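Local atomic coordinates of 6-phospho-beta-glucosidase BglT (Thermotoga maritima, PDB entry 1UP7), a protein that hydrolyses cellobiose 6'-phosphate to glucose 6-phosphate and glucose, using NAD(+) and a manganese ion as cofactors. Residues A[107-112]-A[404-409]; A[148-153]-A[374-379]; A[226-231]-A[247-252]. All coordinates share one frame; numbering follows the deposited sequence.

Contact 1: A[107-112]-A[404-409]; sequences TGVGGF and EEILEA
Ile406 overlaps Val109 and Phe112 with a single atom, its CD1 methyl, the last carbon of the longer branch. That methyl lies 3.5 Å from CG1 of Val109 and 4.1 Å from CD2 of Phe112, so one probe from helix 396-409 serves both residues on the first turn of helix 109-131. Phe112 presents the edge of its ring: CD1 of Ile406 sits near the ring plane, beside CD2, and the two side chains cross at about a right angle. With CG1 anti to the backbone N (chi1 176°), Val109 brings its CG1 methyl to the isoleucine. The CA atoms of Val109 and Ile406 stand 9.2 Å apart, and the slim, extended CG1-CD1 branch of Ile406 reaches across.

Helix 109-131 starts in the Rossmann-type family 4 region and here meets helix 396-409 near the C-terminus. The side chain of Val109 is about 11 Å from that of Glu105, which by similarity probably raises the basicity of the active-site tyrosine. Gly108, with positive phi, is the N-cap residue, and its carbonyl O accepts from Phe112 N at 3.0 Å, closing the first turn. Leu387 of helix 380-389 touches both Val109 and Phe112, and Tyr367 and Thr371 of helix 355-376 also meet the phenylalanine ring. On another side of helix 396-409, Glu405 makes a salt bridge with Lys98.

Between the two segments the chemistry is wholly apolar: the three touching side chains are buried and bring no polar atom that needs a partner.

Contact 2: A[148-153]-A[374-379]; sequences TEFVRN and AYLKRS
Both aromatic side chains of this contact have CG anti to the backbone N, with chi1 171° in Phe150 and 161° in Tyr375, which sets the rings so that CZ of the phenylalanine and CE2 of the tyrosine meet. The contact joins helix 144-155, in the NAD-binding Rossmann-type region, to the C-terminal end of helix 355-376, which closes in a Schellman motif.

Phe150 makes the contact with the far end of its ring. Its CZ lies 4.1 Å from CE2 of Tyr375, the two side chains crossing at about a right angle. The neighbouring CE1 of Phe150 meets CD2 of Leu376 at 4.1 Å, and this methyl comes to the ring edge, near the ring plane. A flat, rigid phenylalanine suits the place because two adjacent ring atoms can touch two consecutive residues. Phe119 of helix 109-131 completes the aromatic group, stacking with Phe150 and meeting Tyr375 edge-to-face. Tyrosine adds a polar end to its apolar ring: its hydroxyl is hydrogen-bonded to Glu123.

Away from the rings, Asn153 ND2 donates a nearly straight bond (170°) to OE2 of Glu149, meeting the carboxylate from above its plane. Glu149 also forms salt bridges to Lys365 and Arg369 of helix 355-376, giving the two helices an ionic link beside the apolar one.

At the Schellman turn Arg378 has positive phi, and Ser379 N bonds back to Ala374 O. The guanidinium of Arg378 lies against one face of the Tyr375 ring. Two donors grip Tyr375 O from opposite faces of its carbonyl plane: Arg378 N at 2.9 Å and Arg378 NH1 at 3.0 Å.

Contact 3: A[226-231]-A[247-252]; sequences EDFPTW and YLMEKK
Met249 leads its chain from a CB directed toward segment 226-231, through CG, to a sulfur lying over one face of the Phe228 ring. SD is 4.5 Å from the ring centroid and 15° off the normal, a Met-aromatic contact. To one side of the sulfur is Glu226 O, 3.5 Å from Met249 SD. Beyond it the chain bends (chi3 64°), keeping Met249 CE also 3.5 Å from Glu226 O. Methionine suits the place because its flexible, polarisable thioether can meet an aromatic face and a peptide oxygen together. Cut back to an alanine, this position would probably leave that face of Phe228 without its sulfur neighbour and open a gap beside the Glu226 carbonyl. Leu248 adds an apolar touch, its CD1 4.2 Å from CE2 of Phe228.

The Phe228 side chain is about 8 Å from that of Tyr243, the active-site proton acceptor. The Glu226 carboxylate forms salt bridges to Arg245 and Lys256. Met249 stands at the break between helices 245-248 and 250-258, facing the loop into helix 230-236. This break is part of the subunit interface: Leu248 packs on Val396 of a second subunit, and Lys251 forms a salt bridge to its Asp398.

The three contacts spread across the chain. The centres of contact 1 and contact 2 are about 16 Å apart, those of contact 1 and contact 3 about 25 Å, and those of contact 2 and contact 3 about 32 Å. In sequence the first segments of contacts 1 and 2 come early, both segments of contact 3 follow, and then the second segments of contacts 2 and 1 close the order. Helix 355-376 relates them all: its last turn supplies Tyr375 and Leu376 to contact 2, and it packs on residues of the other two. Thr107 CG2 of contact 1 lies 3.6 Å from Tyr247 CE1 of contact 3. Contacts 1 and 2 join Rossmann-region helices to late helices, while contact 3 lies at a subunit interface.

Contact 1: A[107-112]-A[404-409]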
ATOM      1  N   THR A 107      22.513  20.664  -2.751  1.00 20.86           N
ATOM      2  CA  THR A 107      21.956  20.284  -1.465  1.00 21.00           C
ATOM      3  C   THR A 107      21.386  21.476  -0.728  1.00 20.35           C
ATOM      4  O   THR A 107      22.104  22.421  -0.477  1.00 20.93           O
ATOM      5  CB  THR A 107      23.074  19.676  -0.586  1.00 21.30           C
ATOM      6  OG1 THR A 107      23.703  18.600  -1.305  1.00 23.75           O
ATOM      7  CG2 THR A 107      22.452  19.036   0.646  1.00 19.51           C
ATOM      8  N   GLY A 108      20.142  21.388  -0.295  1.00 19.59           N
ATOM      9  CA  GLY A 108      19.562  22.423   0.539  1.00 18.80           C
ATOM     10  C   GLY A 108      19.131  23.593  -0.322  1.00 18.55           C
ATOM     11  O   GLY A 108      18.728  23.421  -1.480  1.00 18.37           O
ATOM     12  N   VAL A 109      19.252  24.790   0.228  1.00 18.34           N
ATOM     13  CA  VAL A 109      18.709  26.014  -0.397  1.00 17.70           C
ATOM     14  C   VAL A 109      19.268  26.243  -1.810  1.00 17.71           C
ATOM     15  O   VAL A 109      18.530  26.594  -2.719  1.00 18.12           O
ATOM     16  CB  VAL A 109      18.900  27.263   0.506  1.00 17.66           C
ATOM     17  CG1 VAL A 109      18.412  28.602  -0.210  1.00 16.78           C
ATOM     18  CG2 VAL A 109      18.172  27.078   1.833  1.00 16.49           C
ATOM     19  N   GLY A 110      20.565  26.029  -1.982  1.00 17.57           N
ATOM     20  CA  GLY A 110      21.204  26.015  -3.278  1.00 17.16           C
ATOM     21  C   GLY A 110      20.585  25.079  -4.292  1.00 17.48           C
ATOM     22  O   GLY A 110      20.417  25.454  -5.464  1.00 17.17           O
ATOM     23  N   GLY A 111      20.226  23.870  -3.857  1.00 17.62           N
ATOM     24  CA  GLY A 111      19.543  22.911  -4.710  1.00 17.16           C
ATOM     25  C   GLY A 111      18.153  23.402  -5.096  1.00 17.59           C
ATOM     26  O   GLY A 111      17.663  23.125  -6.192  1.00 17.73           O
ATOM     27  N   PHE A 112      17.508  24.120  -4.180  1.00 17.58           N
ATOM     28  CA  PHE A 112      16.168  24.655  -4.375  1.00 17.13           C
ATOM     29  C   PHE A 112      16.170  25.719  -5.489  1.00 17.77           C
ATOM     30  O   PHE A 112      15.320  25.688  -6.394  1.00 17.74           O
ATOM     31  CB  PHE A 112      15.684  25.255  -3.060  1.00 16.81           C
ATOM     32  CG  PHE A 112      14.414  26.072  -3.160  1.00 16.65           C
ATOM     33  CD1 PHE A 112      13.156  25.452  -3.134  1.00 11.48           C
ATOM     34  CD2 PHE A 112      14.479  27.475  -3.194  1.00 15.17           C
ATOM     35  CE1 PHE A 112      12.007  26.205  -3.168  1.00 12.58           C
ATOM     36  CE2 PHE A 112      13.319  28.240  -3.237  1.00 14.95           C
ATOM     37  CZ  PHE A 112      12.079  27.613  -3.224  1.00 14.41           C
ATOM     38  N   GLU A 404      13.162  36.072  -1.251  1.00 19.55           N
ATOM     39  CA  GLU A 404      13.225  37.300  -2.030  1.00 20.04           C
ATOM     40  C   GLU A 404      14.560  37.453  -2.706  1.00 19.39           C
ATOM     41  O   GLU A 404      14.602  37.816  -3.871  1.00 19.16           O
ATOM     42  CB  GLU A 404      12.969  38.517  -1.143  1.00 20.15           C
ATOM     43  CG  GLU A 404      11.633  39.162  -1.394  1.00 26.40           C
ATOM     44  CD  GLU A 404      10.684  39.010  -0.220  1.00 32.91           C
ATOM     45  OE1 GLU A 404      10.753  39.868   0.737  1.00 32.10           O
ATOM     46  OE2 GLU A 404       9.867  38.034  -0.282  1.00 35.41           O
ATOM     47  N   GLU A 405      15.646  37.182  -1.976  1.00 18.82           N
ATOM     48  CA  GLU A 405      16.986  37.239  -2.540  1.00 18.82           C
ATOM     49  C   GLU A 405      17.145  36.247  -3.689  1.00 18.62           C
ATOM     50  O   GLU A 405      17.674  36.586  -4.761  1.00 18.67           O
ATOM     51  CB  GLU A 405      18.020  36.943  -1.477  1.00 18.16           C
ATOM     52  CG  GLU A 405      18.797  38.172  -1.073  1.00 21.11           C
ATOM     53  CD  GLU A 405      20.165  37.823  -0.528  1.00 21.70           C
ATOM     54  OE1 GLU A 405      20.219  37.233   0.554  1.00 21.80           O
ATOM     55  OE2 GLU A 405      21.166  38.141  -1.180  1.00 21.84           O
ATOM     56  N   ILE A 406      16.672  35.023  -3.465  1.00 18.15           N
ATOM     57  CA  ILE A 406      16.761  33.977  -4.464  1.00 17.99           C
ATOM     58  C   ILE A 406      15.969  34.363  -5.733  1.00 18.60           C
ATOM     59  O   ILE A 406      16.466  34.198  -6.858  1.00 18.82           O
ATOM     60  CB  ILE A 406      16.222  32.640  -3.921  1.00 17.76           C
ATOM     61  CG1 ILE A 406      17.170  32.017  -2.879  1.00 17.56           C
ATOM     62  CG2 ILE A 406      15.898  31.665  -5.092  1.00 16.39           C
ATOM     63  CD1 ILE A 406      16.458  30.904  -2.054  1.00 17.55           C
ATOM     64  N   LEU A 407      14.734  34.845  -5.564  1.00 18.28           N
ATOM     65  CA  LEU A 407      13.912  35.242  -6.726  1.00 18.48           C
ATOM     66  C   LEU A 407      14.489  36.428  -7.474  1.00 18.97           C
ATOM     67  O   LEU A 407      14.432  36.482  -8.727  1.00 18.49           O
ATOM     68  CB  LEU A 407      12.445  35.522  -6.371  1.00 18.01           C
ATOM     69  CG  LEU A 407      11.703  34.331  -5.764  1.00 18.55           C
ATOM     70  CD1 LEU A 407      10.316  34.770  -5.304  1.00 18.30           C
ATOM     71  CD2 LEU A 407      11.657  33.140  -6.747  1.00 16.54           C
ATOM     72  N   GLU A 408      15.066  37.379  -6.738  1.00 19.16           N
ATOM     73  CA  GLU A 408      15.705  38.485  -7.449  1.00 19.79           C
ATOM     74  C   GLU A 408      16.947  38.003  -8.230  1.00 19.61           C
ATOM     75  O   GLU A 408      17.129  38.397  -9.385  1.00 19.81           O
ATOM     76  CB  GLU A 408      15.981  39.673  -6.526  1.00 20.56           C
ATOM     77  CG  GLU A 408      16.564  40.891  -7.231  1.00 23.42           C
ATOM     78  CD  GLU A 408      15.624  41.485  -8.288  1.00 29.92           C
ATOM     79  OE1 GLU A 408      14.405  41.157  -8.293  1.00 32.17           O
ATOM     80  OE2 GLU A 408      16.095  42.310  -9.130  1.00 32.72           O
ATOM     81  N   ALA A 409      17.768  37.123  -7.641  1.00 19.38           N
ATOM     82  CA  ALA A 409      18.967  36.638  -8.347  1.00 19.37           C
ATOM     83  C   ALA A 409      18.565  35.815  -9.568  1.00 19.38           C
ATOM     84  O   ALA A 409      19.280  35.759 -10.544  1.00 19.34           O
ATOM     85  CB  ALA A 409      19.860  35.804  -7.455  1.00 18.71           C
TER

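Contact 2: A[148-153]-A[374-379]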
ATOM      1  N   THR A 148      14.413  14.352 -12.006  1.00 17.65           N
ATOM      2  CA  THR A 148      13.772  13.093 -12.388  1.00 17.10           C
ATOM      3  C   THR A 148      12.426  12.939 -11.726  1.00 17.55           C
ATOM      4  O   THR A 148      11.485  12.514 -12.386  1.00 17.64           O
ATOM      5  CB  THR A 148      14.672  11.881 -12.036  1.00 17.90           C
ATOM      6  OG1 THR A 148      15.952  12.081 -12.615  1.00 15.34           O
ATOM      7  CG2 THR A 148      14.195  10.636 -12.693  1.00 14.12           C
ATOM      8  N   GLU A 149      12.323  13.273 -10.429  1.00 17.63           N
ATOM      9  CA  GLU A 149      11.032  13.254  -9.738  1.00 17.83           C
ATOM     10  C   GLU A 149      10.040  14.098 -10.536  1.00 18.00           C
ATOM     11  O   GLU A 149       8.913  13.702 -10.784  1.00 17.82           O
ATOM     12  CB  GLU A 149      11.141  13.819  -8.320  1.00 17.06           C
ATOM     13  CG  GLU A 149       9.810  13.982  -7.567  1.00 17.81           C
ATOM     14  CD  GLU A 149       9.098  12.663  -7.255  1.00 18.71           C
ATOM     15  OE1 GLU A 149       9.767  11.652  -6.975  1.00 17.59           O
ATOM     16  OE2 GLU A 149       7.854  12.638  -7.278  1.00 19.56           O
ATOM     17  N   PHE A 150      10.490  15.276 -10.938  1.00 17.83           N
ATOM     18  CA  PHE A 150       9.654  16.203 -11.668  1.00 17.88           C
ATOM     19  C   PHE A 150       9.214  15.653 -13.039  1.00 18.30           C
ATOM     20  O   PHE A 150       8.005  15.665 -13.354  1.00 18.16           O
ATOM     21  CB  PHE A 150      10.396  17.527 -11.802  1.00 17.95           C
ATOM     22  CG  PHE A 150       9.746  18.526 -12.716  1.00 16.69           C
ATOM     23  CD1 PHE A 150       8.510  19.090 -12.395  1.00 17.38           C
ATOM     24  CD2 PHE A 150      10.409  18.947 -13.872  1.00 14.69           C
ATOM     25  CE1 PHE A 150       7.923  20.075 -13.228  1.00 17.46           C
ATOM     26  CE2 PHE A 150       9.850  19.901 -14.703  1.00 15.19           C
ATOM     27  CZ  PHE A 150       8.604  20.484 -14.382  1.00 16.11           C
ATOM     28  N   VAL A 151      10.164  15.153 -13.830  1.00 17.93           N
ATOM     29  CA  VAL A 151       9.834  14.618 -15.138  1.00 18.01           C
ATOM     30  C   VAL A 151       8.997  13.331 -15.092  1.00 18.70           C
ATOM     31  O   VAL A 151       8.006  13.211 -15.837  1.00 19.08           O
ATOM     32  CB  VAL A 151      11.060  14.374 -16.020  1.00 18.41           C
ATOM     33  CG1 VAL A 151      10.610  13.773 -17.386  1.00 16.90           C
ATOM     34  CG2 VAL A 151      11.866  15.671 -16.210  1.00 17.26           C
ATOM     35  N   ARG A 152       9.365  12.388 -14.238  1.00 18.33           N
ATOM     36  CA  ARG A 152       8.617  11.123 -14.148  1.00 18.61           C
ATOM     37  C   ARG A 152       7.207  11.290 -13.593  1.00 18.70           C
ATOM     38  O   ARG A 152       6.261  10.692 -14.112  1.00 18.63           O
ATOM     39  CB  ARG A 152       9.364  10.109 -13.280  1.00 17.42           C
ATOM     40  CG  ARG A 152      10.639   9.616 -13.911  1.00 18.15           C
ATOM     41  CD  ARG A 152      10.457   8.914 -15.243  1.00 17.47           C
ATOM     42  NE  ARG A 152       9.436   7.872 -15.184  1.00 19.16           N
ATOM     43  CZ  ARG A 152       9.658   6.609 -14.816  1.00 19.96           C
ATOM     44  NH1 ARG A 152      10.858   6.192 -14.442  1.00 16.36           N
ATOM     45  NH2 ARG A 152       8.658   5.757 -14.810  1.00 20.59           N
ATOM     46  N   ASN A 153       7.071  12.105 -12.544  1.00 18.50           N
ATOM     47  CA  ASN A 153       5.816  12.162 -11.802  1.00 18.68           C
ATOM     48  C   ASN A 153       4.907  13.341 -12.110  1.00 18.34           C
ATOM     49  O   ASN A 153       3.735  13.321 -11.775  1.00 18.67           O
ATOM     50  CB  ASN A 153       6.105  12.035 -10.294  1.00 18.49           C
ATOM     51  CG  ASN A 153       6.537  10.621  -9.920  1.00 18.10           C
ATOM     52  OD1 ASN A 153       6.166   9.658 -10.594  1.00 17.25           O
ATOM     53  ND2 ASN A 153       7.333  10.496  -8.867  1.00 19.13           N
ATOM     54  N   ALA A 374       5.171  24.351  -5.964  1.00 19.87           N
ATOM     55  CA  ALA A 374       5.346  25.801  -5.972  1.00 19.45           C
ATOM     56  C   ALA A 374       5.647  26.280  -7.393  1.00 19.76           C
ATOM     57  O   ALA A 374       5.107  27.290  -7.832  1.00 19.65           O
ATOM     58  CB  ALA A 374       6.472  26.224  -5.038  1.00 18.42           C
ATOM     59  N   TYR A 375       6.491  25.537  -8.105  1.00 19.71           N
ATOM     60  CA  TYR A 375       6.872  25.944  -9.434  1.00 19.44           C
ATOM     61  C   TYR A 375       5.687  25.819 -10.394  1.00 19.55           C
ATOM     62  O   TYR A 375       5.430  26.750 -11.144  1.00 19.58           O
ATOM     63  CB  TYR A 375       8.130  25.218  -9.916  1.00 18.80           C
ATOM     64  CG  TYR A 375       8.213  25.312 -11.378  1.00 17.76           C
ATOM     65  CD1 TYR A 375       8.730  26.444 -11.972  1.00 19.01           C
ATOM     66  CD2 TYR A 375       7.701  24.302 -12.190  1.00 17.42           C
ATOM     67  CE1 TYR A 375       8.756  26.568 -13.346  1.00 19.11           C
ATOM     68  CE2 TYR A 375       7.721  24.418 -13.560  1.00 16.99           C
ATOM     69  CZ  TYR A 375       8.250  25.552 -14.118  1.00 18.78           C
ATOM     70  OH  TYR A 375       8.295  25.701 -15.457  1.00 22.87           O
ATOM     71  N   LEU A 376       4.948  24.702 -10.331  1.00 19.55           N
ATOM     72  CA  LEU A 376       3.820  24.474 -11.257  1.00 19.44           C
ATOM     73  C   LEU A 376       2.730  25.506 -11.081  1.00 19.92           C
ATOM     74  O   LEU A 376       2.063  25.901 -12.032  1.00 19.92           O
ATOM     75  CB  LEU A 376       3.231  23.060 -11.126  1.00 19.12           C
ATOM     76  CG  LEU A 376       4.157  21.951 -11.667  1.00 18.98           C
ATOM     77  CD1 LEU A 376       3.641  20.587 -11.289  1.00 16.79           C
ATOM     78  CD2 LEU A 376       4.307  22.086 -13.213  1.00 17.57           C
ATOM     79  N   LYS A 377       2.555  25.986  -9.858  1.00 20.33           N
ATOM     80  CA  LYS A 377       1.551  27.005  -9.639  1.00 20.79           C
ATOM     81  C   LYS A 377       2.158  28.410  -9.712  1.00 20.79           C
ATOM     82  O   LYS A 377       1.439  29.386  -9.498  1.00 20.42           O
ATOM     83  CB  LYS A 377       0.854  26.776  -8.303  1.00 21.36           C
ATOM     84  CG  LYS A 377      -0.439  26.029  -8.431  1.00 25.05           C
ATOM     85  CD  LYS A 377      -0.339  24.696  -7.719  1.00 31.24           C
ATOM     86  CE  LYS A 377      -1.394  24.589  -6.618  1.00 33.74           C
ATOM     87  NZ  LYS A 377      -2.683  24.152  -7.203  1.00 34.71           N
ATOM     88  N   ARG A 378       3.473  28.499  -9.984  1.00 20.16           N
ATOM     89  CA  ARG A 378       4.186  29.781 -10.007  1.00 20.11           C
ATOM     90  C   ARG A 378       3.908  30.593  -8.766  1.00 19.90           C
ATOM     91  O   ARG A 378       3.595  31.790  -8.845  1.00 20.51           O
ATOM     92  CB  ARG A 378       3.808  30.606 -11.242  1.00 20.06           C
ATOM     93  CG  ARG A 378       4.200  29.974 -12.527  1.00 19.75           C
ATOM     94  CD  ARG A 378       5.660  29.617 -12.608  1.00 24.78           C
ATOM     95  NE  ARG A 378       5.995  29.384 -14.008  1.00 28.21           N
ATOM     96  CZ  ARG A 378       5.757  28.263 -14.671  1.00 30.01           C
ATOM     97  NH1 ARG A 378       5.194  27.202 -14.072  1.00 28.94           N
ATOM     98  NH2 ARG A 378       6.092  28.208 -15.955  1.00 31.47           N
ATOM     99  N   SER A 379       4.056  29.958  -7.618  1.00 19.77           N
ATOM    100  CA  SER A 379       3.550  30.516  -6.370  1.00 19.80           C
ATOM    101  C   SER A 379       4.639  30.810  -5.361  1.00 19.62           C
ATOM    102  O   SER A 379       5.350  29.890  -4.913  1.00 19.84           O
ATOM    103  CB  SER A 379       2.536  29.540  -5.768  1.00 19.19           C
ATOM    104  OG  SER A 379       2.160  29.951  -4.487  1.00 21.00           O
TER

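Contact 3: A[226-231]-A[247-252]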
ATOM      1  N   GLU A 226      36.703  15.840   8.283  1.00 29.41           N
ATOM      2  CA  GLU A 226      35.417  15.809   7.602  1.00 28.26           C
ATOM      3  C   GLU A 226      34.801  14.436   7.377  1.00 26.69           C
ATOM      4  O   GLU A 226      33.726  14.332   6.805  1.00 27.55           O
ATOM      5  CB  GLU A 226      35.582  16.397   6.207  1.00 29.77           C
ATOM      6  CG  GLU A 226      35.157  17.840   6.078  1.00 32.27           C
ATOM      7  CD  GLU A 226      35.680  18.426   4.791  1.00 35.64           C
ATOM      8  OE1 GLU A 226      35.006  18.287   3.722  1.00 35.30           O
ATOM      9  OE2 GLU A 226      36.789  18.998   4.868  1.00 37.56           O
ATOM     10  N   ASP A 227      35.484  13.382   7.759  1.00 26.03           N
ATOM     11  CA  ASP A 227      34.951  12.051   7.565  1.00 25.62           C
ATOM     12  C   ASP A 227      34.216  11.598   8.800  1.00 24.13           C
ATOM     13  O   ASP A 227      34.547  11.981   9.925  1.00 23.96           O
ATOM     14  CB  ASP A 227      36.133  11.098   7.328  1.00 27.32           C
ATOM     15  CG  ASP A 227      36.918  11.467   6.088  1.00 29.91           C
ATOM     16  OD1 ASP A 227      36.358  12.235   5.264  1.00 34.48           O
ATOM     17  OD2 ASP A 227      38.089  11.073   5.873  1.00 33.12           O
ATOM     18  N   PHE A 228      33.246  10.733   8.579  1.00 22.94           N
ATOM     19  CA  PHE A 228      32.520  10.174   9.684  1.00 21.88           C
ATOM     20  C   PHE A 228      33.491   9.341  10.471  1.00 21.27           C
ATOM     21  O   PHE A 228      34.271   8.609   9.900  1.00 22.22           O
ATOM     22  CB  PHE A 228      31.377   9.392   9.111  1.00 21.34           C
ATOM     23  CG  PHE A 228      30.455  10.222   8.359  1.00 19.82           C
ATOM     24  CD1 PHE A 228      30.656  10.441   6.990  1.00 20.67           C
ATOM     25  CD2 PHE A 228      29.368  10.822   9.000  1.00 19.84           C
ATOM     26  CE1 PHE A 228      29.770  11.242   6.251  1.00 17.12           C
ATOM     27  CE2 PHE A 228      28.472  11.618   8.297  1.00 18.97           C
ATOM     28  CZ  PHE A 228      28.657  11.821   6.896  1.00 18.12           C
ATOM     29  N   PRO A 229      33.516   9.526  11.769  1.00 20.84           N
ATOM     30  CA  PRO A 229      34.385   8.708  12.628  1.00 19.95           C
ATOM     31  C   PRO A 229      33.939   7.241  12.644  1.00 20.08           C
ATOM     32  O   PRO A 229      32.836   6.903  12.200  1.00 20.48           O
ATOM     33  CB  PRO A 229      34.291   9.402  13.980  1.00 19.47           C
ATOM     34  CG  PRO A 229      33.069  10.256  13.915  1.00 19.86           C
ATOM     35  CD  PRO A 229      32.738  10.538  12.496  1.00 20.22           C
ATOM     36  N   THR A 230      34.821   6.363  13.090  1.00 20.49           N
ATOM     37  CA  THR A 230      34.563   4.933  13.139  1.00 20.58           C
ATOM     38  C   THR A 230      33.288   4.543  13.897  1.00 20.23           C
ATOM     39  O   THR A 230      32.543   3.684  13.428  1.00 20.82           O
ATOM     40  CB  THR A 230      35.835   4.210  13.700  1.00 21.91           C
ATOM     41  OG1 THR A 230      36.929   4.398  12.776  1.00 22.89           O
ATOM     42  CG2 THR A 230      35.630   2.677  13.767  1.00 21.15           C
ATOM     43  N   TRP A 231      33.025   5.176  15.036  1.00 19.46           N
ATOM     44  CA  TRP A 231      31.852   4.849  15.820  1.00 19.01           C
ATOM     45  C   TRP A 231      30.553   5.042  15.012  1.00 18.67           C
ATOM     46  O   TRP A 231      29.558   4.343  15.214  1.00 19.13           O
ATOM     47  CB  TRP A 231      31.918   5.678  17.093  1.00 18.86           C
ATOM     48  CG  TRP A 231      31.851   7.145  16.868  1.00 17.80           C
ATOM     49  CD1 TRP A 231      32.888   8.043  16.926  1.00 15.74           C
ATOM     50  CD2 TRP A 231      30.677   7.900  16.575  1.00 13.71           C
ATOM     51  NE1 TRP A 231      32.413   9.309  16.701  1.00 14.77           N
ATOM     52  CE2 TRP A 231      31.055   9.244  16.492  1.00 13.24           C
ATOM     53  CE3 TRP A 231      29.325   7.573  16.436  1.00 13.91           C
ATOM     54  CZ2 TRP A 231      30.150  10.251  16.264  1.00 12.26           C
ATOM     55  CZ3 TRP A 231      28.433   8.564  16.178  1.00 15.66           C
ATOM     56  CH2 TRP A 231      28.846   9.899  16.102  1.00 14.17           C
ATOM     57  N   TYR A 247      24.063  17.385   6.140  1.00 17.80           N
ATOM     58  CA  TYR A 247      22.993  17.159   7.089  1.00 18.16           C
ATOM     59  C   TYR A 247      23.513  16.831   8.468  1.00 18.61           C
ATOM     60  O   TYR A 247      23.107  17.493   9.403  1.00 20.24           O
ATOM     61  CB  TYR A 247      22.120  16.027   6.601  1.00 17.65           C
ATOM     62  CG  TYR A 247      21.371  16.364   5.352  1.00 15.92           C
ATOM     63  CD1 TYR A 247      21.975  16.213   4.102  1.00 15.22           C
ATOM     64  CD2 TYR A 247      20.063  16.803   5.413  1.00 14.40           C
ATOM     65  CE1 TYR A 247      21.304  16.503   2.953  1.00 14.24           C
ATOM     66  CE2 TYR A 247      19.348  17.077   4.251  1.00 14.17           C
ATOM     67  CZ  TYR A 247      19.978  16.930   3.030  1.00 15.37           C
ATOM     68  OH  TYR A 247      19.310  17.190   1.870  1.00 15.05           O
ATOM     69  N   LEU A 248      24.439  15.868   8.584  1.00 17.96           N
ATOM     70  CA  LEU A 248      24.824  15.306   9.871  1.00 17.75           C
ATOM     71  C   LEU A 248      26.037  16.007  10.498  1.00 17.52           C
ATOM     72  O   LEU A 248      26.331  15.856  11.688  1.00 16.80           O
ATOM     73  CB  LEU A 248      25.084  13.812   9.721  1.00 17.86           C
ATOM     74  CG  LEU A 248      23.811  13.019   9.467  1.00 18.77           C
ATOM     75  CD1 LEU A 248      24.267  11.794   8.759  1.00 20.00           C
ATOM     76  CD2 LEU A 248      23.040  12.693  10.770  1.00 19.28           C
ATOM     77  N   MET A 249      26.738  16.770   9.656  1.00 17.22           N
ATOM     78  CA  MET A 249      27.895  17.590  10.050  1.00 17.15           C
ATOM     79  C   MET A 249      27.687  19.072   9.652  1.00 17.08           C
ATOM     80  O   MET A 249      28.632  19.753   9.207  1.00 16.69           O
ATOM     81  CB  MET A 249      29.190  17.062   9.412  1.00 16.56           C
ATOM     82  CG  MET A 249      29.613  15.692   9.888  1.00 18.72           C
ATOM     83  SD  MET A 249      31.016  15.025   8.964  1.00 22.79           S
ATOM     84  CE  MET A 249      32.155  16.078   9.349  1.00 19.97           C
ATOM     85  N   GLU A 250      26.464  19.558   9.839  1.00 17.18           N
ATOM     86  CA  GLU A 250      26.077  20.869   9.346  1.00 17.56           C
ATOM     87  C   GLU A 250      26.974  21.989   9.860  1.00 18.04           C
ATOM     88  O   GLU A 250      27.499  22.746   9.034  1.00 17.89           O
ATOM     89  CB  GLU A 250      24.626  21.222   9.654  1.00 17.68           C
ATOM     90  CG  GLU A 250      24.150  22.441   8.905  1.00 17.42           C
ATOM     91  CD  GLU A 250      22.702  22.814   9.212  1.00 18.94           C
ATOM     92  OE1 GLU A 250      21.951  22.021   9.826  1.00 17.74           O
ATOM     93  OE2 GLU A 250      22.315  23.934   8.852  1.00 17.51           O
ATOM     94  N   LYS A 251      27.155  22.107  11.184  1.00 17.58           N
ATOM     95  CA  LYS A 251      27.998  23.178  11.698  1.00 17.93           C
ATOM     96  C   LYS A 251      29.407  23.121  11.117  1.00 18.19           C
ATOM     97  O   LYS A 251      29.961  24.152  10.746  1.00 17.59           O
ATOM     98  CB  LYS A 251      28.085  23.253  13.234  1.00 17.53           C
ATOM     99  CG  LYS A 251      26.730  23.414  13.915  1.00 17.37           C
ATOM    100  CD  LYS A 251      26.843  23.312  15.463  1.00 17.97           C
ATOM    101  CE  LYS A 251      27.673  22.140  15.946  1.00 17.03           C
ATOM    102  NZ  LYS A 251      27.856  22.145  17.434  1.00 16.35           N
ATOM    103  N   LYS A 252      29.993  21.926  11.030  1.00 18.61           N
ATOM    104  CA  LYS A 252      31.336  21.786  10.459  1.00 18.95           C
ATOM    105  C   LYS A 252      31.343  22.198   8.976  1.00 18.64           C
ATOM    106  O   LYS A 252      32.216  22.932   8.529  1.00 18.47           O
ATOM    107  CB  LYS A 252      31.819  20.345  10.573  1.00 19.77           C
ATOM    108  CG  LYS A 252      33.299  20.165  10.659  1.00 22.69           C
ATOM    109  CD  LYS A 252      33.663  18.781  11.274  1.00 25.97           C
ATOM    110  CE  LYS A 252      34.352  18.947  12.637  1.00 27.46           C
ATOM    111  NZ  LYS A 252      34.632  17.611  13.267  1.00 29.29           N
TER